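Local coordinates for phosphoglycerate kinase (Coxiella burnetii, PDB 4NG4), which catalyses the reversible transfer of a phosphoryl group between ATP and 3-phosphoglycerate in glycolysis, and here holds ADP and magnesium, at residues N214-V219 against A261-S266; I299-P304 against G324-F329. One frame throughout, in Å; residues are numbered along the deposited sequence.

Overall arrangement
Both contacts lie in the nucleotide-binding half of the chain. Their centres are about 23 Å apart and their nearest atoms about 10 Å apart, so they do not touch. Contact 1 is partly buried, away from the annotated sites, and packs the ends of helices 209-216 and 250-263 and the loops that follow them. No hydrogen bond crosses it; methyl groups and a lysine chain do the work. Contact 2 is fully buried, lies beside the ADP pocket and includes a residue of the magnesium site. It joins strand 298-300 to the loop after strand 319-323 through one backbone hydrogen bond and two apolar pairs. The two contacts share no helix or strand.

Contact 1: residues N214-V219 against A261-S266; sequences NLLDKV and AEKNVS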
loop_
_atom_site.group_PDB
_atom_site.type_symbol
_atom_site.label_atom_id
_atom_site.label_comp_id
_atom_site.label_asym_id
_atom_site.label_seq_id
_atom_site.Cartn_x
_atom_site.Cartn_y
_atom_site.Cartn_z
ATOM N N ASN A 214 -15.197 1.051 5.560
ATOM C CA ASN A 214 -15.404 1.056 4.114
ATOM C C ASN A 214 -15.630 -0.363 3.607
ATOM O O ASN A 214 -16.496 -0.586 2.775
ATOM C CB ASN A 214 -14.206 1.709 3.400
ATOM C CG ASN A 214 -14.469 1.997 1.905
ATOM O OD1 ASN A 214 -15.427 2.671 1.542
ATOM N ND2 ASN A 214 -13.587 1.508 1.051
ATOM N N LEU A 215 -14.857 -1.317 4.122
ATOM C CA LEU A 215 -14.969 -2.717 3.691
ATOM C C LEU A 215 -16.290 -3.359 4.154
ATOM O O LEU A 215 -16.820 -4.241 3.491
ATOM C CB LEU A 215 -13.764 -3.546 4.172
ATOM C CG LEU A 215 -12.393 -3.103 3.646
ATOM C CD1 LEU A 215 -11.247 -3.836 4.355
ATOM C CD2 LEU A 215 -12.308 -3.266 2.130
ATOM N N LEU A 216 -16.821 -2.894 5.279
ATOM C CA LEU A 216 -18.073 -3.411 5.792
ATOM C C LEU A 216 -19.181 -3.271 4.784
ATOM O O LEU A 216 -19.999 -4.159 4.650
ATOM C CB LEU A 216 -18.469 -2.686 7.064
ATOM C CG LEU A 216 -19.548 -3.397 7.875
ATOM C CD1 LEU A 216 -18.914 -4.554 8.656
ATOM C CD2 LEU A 216 -20.204 -2.401 8.808
ATOM N N ASP A 217 -19.207 -2.162 4.056
ATOM C CA ASP A 217 -20.254 -1.936 3.058
ATOM C C ASP A 217 -20.062 -2.758 1.797
ATOM O O ASP A 217 -20.849 -2.651 0.859
ATOM C CB ASP A 217 -20.274 -0.474 2.644
ATOM C CG ASP A 217 -20.319 0.447 3.827
ATOM O OD1 ASP A 217 -21.149 0.203 4.739
ATOM O OD2 ASP A 217 -19.511 1.406 3.842
ATOM N N LYS A 218 -19.001 -3.556 1.768
ATOM C CA LYS A 218 -18.564 -4.206 0.548
ATOM C C LYS A 218 -18.392 -5.711 0.660
ATOM O O LYS A 218 -18.636 -6.412 -0.304
ATOM C CB LYS A 218 -17.256 -3.546 0.086
ATOM C CG LYS A 218 -17.512 -2.218 -0.627
ATOM C CD LYS A 218 -16.337 -1.247 -0.600
ATOM C CE LYS A 218 -16.803 0.156 -1.031
ATOM N NZ LYS A 218 -15.708 1.178 -1.098
ATOM N N VAL A 219 -17.959 -6.207 1.821
ATOM C CA VAL A 219 -17.568 -7.607 1.977
ATOM C C VAL A 219 -18.739 -8.503 2.348
ATOM O O VAL A 219 -19.797 -8.026 2.744
ATOM C CB VAL A 219 -16.485 -7.766 3.057
ATOM C CG1 VAL A 219 -15.338 -6.827 2.765
ATOM C CG2 VAL A 219 -17.049 -7.519 4.460
ATOM N N ALA A 261 -23.590 -7.167 12.253
ATOM C CA ALA A 261 -24.724 -8.047 12.480
ATOM C C ALA A 261 -25.922 -7.675 11.594
ATOM O O ALA A 261 -26.441 -8.526 10.878
ATOM C CB ALA A 261 -25.110 -8.038 13.938
ATOM N N GLU A 262 -26.340 -6.413 11.610
ATOM C CA GLU A 262 -27.532 -6.008 10.853
ATOM C C GLU A 262 -27.322 -5.897 9.344
ATOM O O GLU A 262 -28.277 -5.851 8.581
ATOM C CB GLU A 262 -28.118 -4.706 11.394
ATOM C CG GLU A 262 -27.321 -3.456 11.136
ATOM C CD GLU A 262 -28.063 -2.218 11.610
ATOM O OE1 GLU A 262 -29.081 -1.847 10.970
ATOM O OE2 GLU A 262 -27.620 -1.623 12.628
ATOM N N LYS A 263 -26.071 -5.848 8.917
ATOM C CA LYS A 263 -25.735 -5.943 7.505
ATOM C C LYS A 263 -25.584 -7.404 7.085
ATOM O O LYS A 263 -25.473 -7.701 5.912
ATOM C CB LYS A 263 -24.433 -5.206 7.224
ATOM C CG LYS A 263 -24.528 -3.710 7.317
ATOM C CD LYS A 263 -23.157 -3.084 7.111
ATOM C CE LYS A 263 -23.250 -1.591 6.869
ATOM N NZ LYS A 263 -23.796 -0.863 8.058
ATOM N N ASN A 264 -25.569 -8.310 8.053
ATOM C CA ASN A 264 -25.370 -9.736 7.801
ATOM C C ASN A 264 -24.004 -10.045 7.194
ATOM O O ASN A 264 -23.871 -10.887 6.296
ATOM C CB ASN A 264 -26.488 -10.296 6.915
ATOM C CG ASN A 264 -26.727 -11.752 7.165
ATOM O OD1 ASN A 264 -26.405 -12.260 8.243
ATOM N ND2 ASN A 264 -27.293 -12.444 6.181
ATOM N N VAL A 265 -22.995 -9.332 7.672
ATOM C CA VAL A 265 -21.630 -9.591 7.282
ATOM C C VAL A 265 -21.031 -10.508 8.336
ATOM O O VAL A 265 -21.006 -10.169 9.516
ATOM C CB VAL A 265 -20.830 -8.294 7.217
ATOM C CG1 VAL A 265 -19.350 -8.594 7.133
ATOM C CG2 VAL A 265 -21.294 -7.434 6.033
ATOM N N SER A 266 -20.569 -11.682 7.923
ATOM C CA SER A 266 -20.007 -12.618 8.875
ATOM C C SER A 266 -18.687 -12.085 9.417
ATOM O O SER A 266 -17.853 -11.573 8.685
ATOM C CB SER A 266 -19.816 -13.993 8.253
ATOM O OG SER A 266 -19.006 -14.788 9.101
#
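Leu216 and Lys263 cross at about a right angle and form the outer half of this contact. The CD2 methyl of Leu216 lies 3.5 Å from CD of Lys263. Leu216 gets there because its CG stands anti to the backbone N (chi1 -164°). The lysine chain runs extended as far as CE and then bends at its last torsion (chi4 64°). CD and CE do the touching. CE of Lys263 also comes within 3.5 Å of Asp217 OD1. NZ of Lys263 remains 4.4 Å from Asp217 OD1, too far for a salt bridge, so any attraction between the opposite charges is probably weak.

The inner half belongs to Val265, whose two methyls meet the same two residues, CG1 at methyls and CG2 at carbonyl oxygens. CG1 of Val265 meets CG2 of Val219 at 3.7 Å, with the two side chains again crossing at about a right angle. CG2 of Val265 lies 3.7 Å from Val219 O and 3.8 Å from Leu216 O. Leu216 CD1 is a looser neighbour of Val265 CG1, at 4.3 Å.

Both backbones turn here. Leu215 O accepts from Lys218 N and Val219 N as its helix ends. On the other side Asn264 takes a positive phi (63°) in a Schellman motif. This ends helix 250-263 and lets the chain bring Val265 up to the first segment.

Leu216 also packs on Phe256, Lys259 and Ala260 of helix 250-263, so it bridges the two helices. Val219 lies on Leu196 and Ala198 of strand 196-202. Helix 209-216 makes the beta-alpha-beta crossover between the adjacent parallel strands 196-202 and 221-226, and the end of helix 250-263 sits against its C-terminal end. Ser266 makes backbone hydrogen bonds to Asp220 and Leu222, beside strand 221-226.

Contact 2: residues I299-P304 against G324-F329; sequences IFDVGP and GPIGVF. With ADP (adenosine-5'-diphosphate), chain E.
Ile326, Gly327 and Val328 meet Val302, Asp301 and Phe300 in turn, as the two chains run in roughly opposite directions. Before them, Gly324 CA lies near O1B of ADP, and the Pro325 ring packs on C5' and C3' of the ribose. Ile299 O accepts a weak hydrogen bond from N6 of the adenine. At Ile326, CG1 sits between the backbone N and the carbonyl carbon (chi1 58°). CD1 of Ile326 lies 3.5 Å from Val302 CG2, and the two side chains cross at about a right angle. Gly327 has no side chain, and its CA approaches Asp301 OD1 to 3.5 Å. Asp301 belongs to the magnesium site, and its OD2 accepts a hydrogen bond from Gly337 N. Val328 N gives the one hydrogen bond across the contact, to Phe300 O (2.9 Å, with an N-H...O angle of 165°), in the carbonyl plane. Val328 CG2 lies 3.8 Å from Phe300 CB, the side chains side by side. Val328 centres an inverse gamma turn.

Phe300 and Asp301 pair with Ile274 of strand 272-276. Ile326 packs on Leu341 of helix 336-347, and Phe329 on Ala361 and Ala362 of helix 357-365.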
loop_
_atom_site.group_PDB
_atom_site.type_symbol
_atom_site.label_atom_id
_atom_site.label_comp_id
_atom_site.label_asym_id
_atom_site.label_seq_id
_atom_site.Cartn_x
_atom_site.Cartn_y
_atom_site.Cartn_z
ATOM N N ILE A 299 -2.578 -13.397 24.246
ATOM C CA ILE A 299 -2.843 -14.085 22.985
ATOM C C ILE A 299 -1.848 -13.646 21.915
ATOM O O ILE A 299 -1.778 -12.472 21.584
ATOM C CB ILE A 299 -4.262 -13.805 22.489
ATOM C CG1 ILE A 299 -5.288 -14.325 23.521
ATOM C CG2 ILE A 299 -4.488 -14.460 21.124
ATOM C CD1 ILE A 299 -6.741 -13.975 23.192
ATOM N N PHE A 300 -1.088 -14.599 21.373
ATOM C CA PHE A 300 -0.111 -14.330 20.315
ATOM C C PHE A 300 -0.446 -14.960 18.954
ATOM O O PHE A 300 0.229 -14.703 17.956
ATOM C CB PHE A 300 1.262 -14.821 20.756
ATOM C CG PHE A 300 1.740 -14.226 22.061
ATOM C CD1 PHE A 300 1.715 -12.864 22.270
ATOM C CD2 PHE A 300 2.231 -15.036 23.064
ATOM C CE1 PHE A 300 2.171 -12.320 23.451
ATOM C CE2 PHE A 300 2.684 -14.501 24.240
ATOM C CZ PHE A 300 2.655 -13.134 24.434
ATOM N N ASP A 301 -1.473 -15.792 18.904
ATOM C CA ASP A 301 -1.850 -16.443 17.652
ATOM C C ASP A 301 -3.238 -17.023 17.785
ATOM O O ASP A 301 -3.731 -17.207 18.889
ATOM C CB ASP A 301 -0.857 -17.570 17.282
ATOM C CG ASP A 301 -0.682 -17.755 15.763
ATOM O OD1 ASP A 301 -1.263 -16.975 14.960
ATOM O OD2 ASP A 301 0.050 -18.706 15.372
ATOM N N VAL A 302 -3.864 -17.292 16.647
ATOM C CA VAL A 302 -5.096 -18.063 16.608
ATOM C C VAL A 302 -4.764 -19.525 16.799
ATOM O O VAL A 302 -3.617 -19.946 16.650
ATOM C CB VAL A 302 -5.810 -17.945 15.248
ATOM C CG1 VAL A 302 -6.206 -16.495 14.961
ATOM C CG2 VAL A 302 -4.918 -18.513 14.134
ATOM N N GLY A 303 -5.790 -20.300 17.115
ATOM C CA GLY A 303 -5.668 -21.751 17.255
ATOM C C GLY A 303 -6.112 -22.489 16.004
ATOM O O GLY A 303 -6.491 -21.861 15.012
ATOM N N PRO A 304 -6.079 -23.833 16.045
ATOM C CA PRO A 304 -6.418 -24.627 14.875
ATOM C C PRO A 304 -7.887 -24.482 14.435
ATOM O O PRO A 304 -8.152 -24.387 13.234
ATOM C CB PRO A 304 -6.094 -26.056 15.329
ATOM C CG PRO A 304 -6.236 -26.025 16.782
ATOM C CD PRO A 304 -5.750 -24.685 17.203
ATOM N N GLY A 324 -2.442 -7.386 7.079
ATOM C CA GLY A 324 -2.041 -7.556 8.472
ATOM C C GLY A 324 -1.953 -9.004 8.920
ATOM O O GLY A 324 -2.908 -9.780 8.753
ATOM N N PRO A 325 -0.812 -9.385 9.515
ATOM C CA PRO A 325 -0.669 -10.746 10.042
ATOM C C PRO A 325 -1.546 -10.953 11.280
ATOM O O PRO A 325 -1.770 -10.004 12.052
ATOM C CB PRO A 325 0.801 -10.824 10.408
ATOM C CG PRO A 325 1.157 -9.413 10.792
ATOM C CD PRO A 325 0.276 -8.501 9.967
ATOM N N ILE A 326 -2.034 -12.182 11.452
ATOM C CA ILE A 326 -3.045 -12.503 12.474
ATOM C C ILE A 326 -2.448 -13.168 13.722
ATOM O O ILE A 326 -3.182 -13.574 14.633
ATOM C CB ILE A 326 -4.187 -13.361 11.894
ATOM C CG1 ILE A 326 -3.653 -14.663 11.296
ATOM C CG2 ILE A 326 -4.962 -12.570 10.832
ATOM C CD1 ILE A 326 -3.846 -15.847 12.173
ATOM N N GLY A 327 -1.116 -13.267 13.755
ATOM C CA GLY A 327 -0.393 -13.557 14.988
ATOM C C GLY A 327 1.011 -12.987 14.965
ATOM O O GLY A 327 1.444 -12.386 13.976
ATOM N N VAL A 328 1.735 -13.176 16.054
ATOM C CA VAL A 328 3.089 -12.682 16.152
ATOM C C VAL A 328 3.986 -13.596 15.338
ATOM O O VAL A 328 4.842 -14.310 15.875
ATOM C CB VAL A 328 3.560 -12.624 17.619
ATOM C CG1 VAL A 328 4.902 -11.882 17.720
ATOM C CG2 VAL A 328 2.493 -11.955 18.502
ATOM N N PHE A 329 3.805 -13.548 14.023
ATOM C CA PHE A 329 4.494 -14.453 13.092
ATOM C C PHE A 329 6.021 -14.406 13.157
ATOM O O PHE A 329 6.670 -15.344 12.729
ATOM C CB PHE A 329 4.077 -14.119 11.654
ATOM C CG PHE A 329 4.787 -12.907 11.084
ATOM C CD1 PHE A 329 4.329 -11.628 11.349
ATOM C CD2 PHE A 329 5.936 -13.057 10.299
ATOM C CE1 PHE A 329 4.988 -10.521 10.835
ATOM C CE2 PHE A 329 6.593 -11.945 9.784
ATOM C CZ PHE A 329 6.123 -10.681 10.057
HETATM P PB ADP E . 0.766 -4.493 8.306
HETATM O O1B ADP E . 1.112 -5.814 7.666
HETATM O O2B ADP E . 1.965 -3.586 8.495
HETATM O O3B ADP E . -0.447 -3.816 7.714
HETATM P PA ADP E . -0.030 -3.910 11.001
HETATM O O1A ADP E . 0.812 -2.667 10.844
HETATM O O2A ADP E . -1.522 -3.736 11.105
HETATM O O3A ADP E . 0.271 -4.936 9.784
HETATM O "O5'" ADP E . 0.520 -4.659 12.330
HETATM C "C5'" ADP E . 1.172 -5.934 12.287
HETATM C "C4'" ADP E . 2.190 -6.056 13.412
HETATM O "O4'" ADP E . 1.504 -6.195 14.662
HETATM C "C3'" ADP E . 3.101 -7.273 13.234
HETATM O "O3'" ADP E . 4.477 -6.876 13.152
HETATM C "C2'" ADP E . 2.812 -8.173 14.431
HETATM O "O2'" ADP E . 3.997 -8.686 15.046
HETATM C "C1'" ADP E . 2.014 -7.309 15.409
HETATM N N9 ADP E . 0.930 -8.100 16.079
HETATM C C8 ADP E . -0.106 -8.732 15.475
HETATM N N7 ADP E . -0.881 -9.358 16.399
HETATM C C5 ADP E . -0.352 -9.133 17.618
HETATM C C6 ADP E . -0.673 -9.499 19.021
HETATM N N6 ADP E . -1.751 -10.261 19.329
HETATM N N1 ADP E . 0.156 -9.035 19.991
HETATM C C2 ADP E . 1.246 -8.273 19.736
HETATM N N3 ADP E . 1.593 -7.910 18.486
HETATM C C4 ADP E . 0.850 -8.300 17.406
#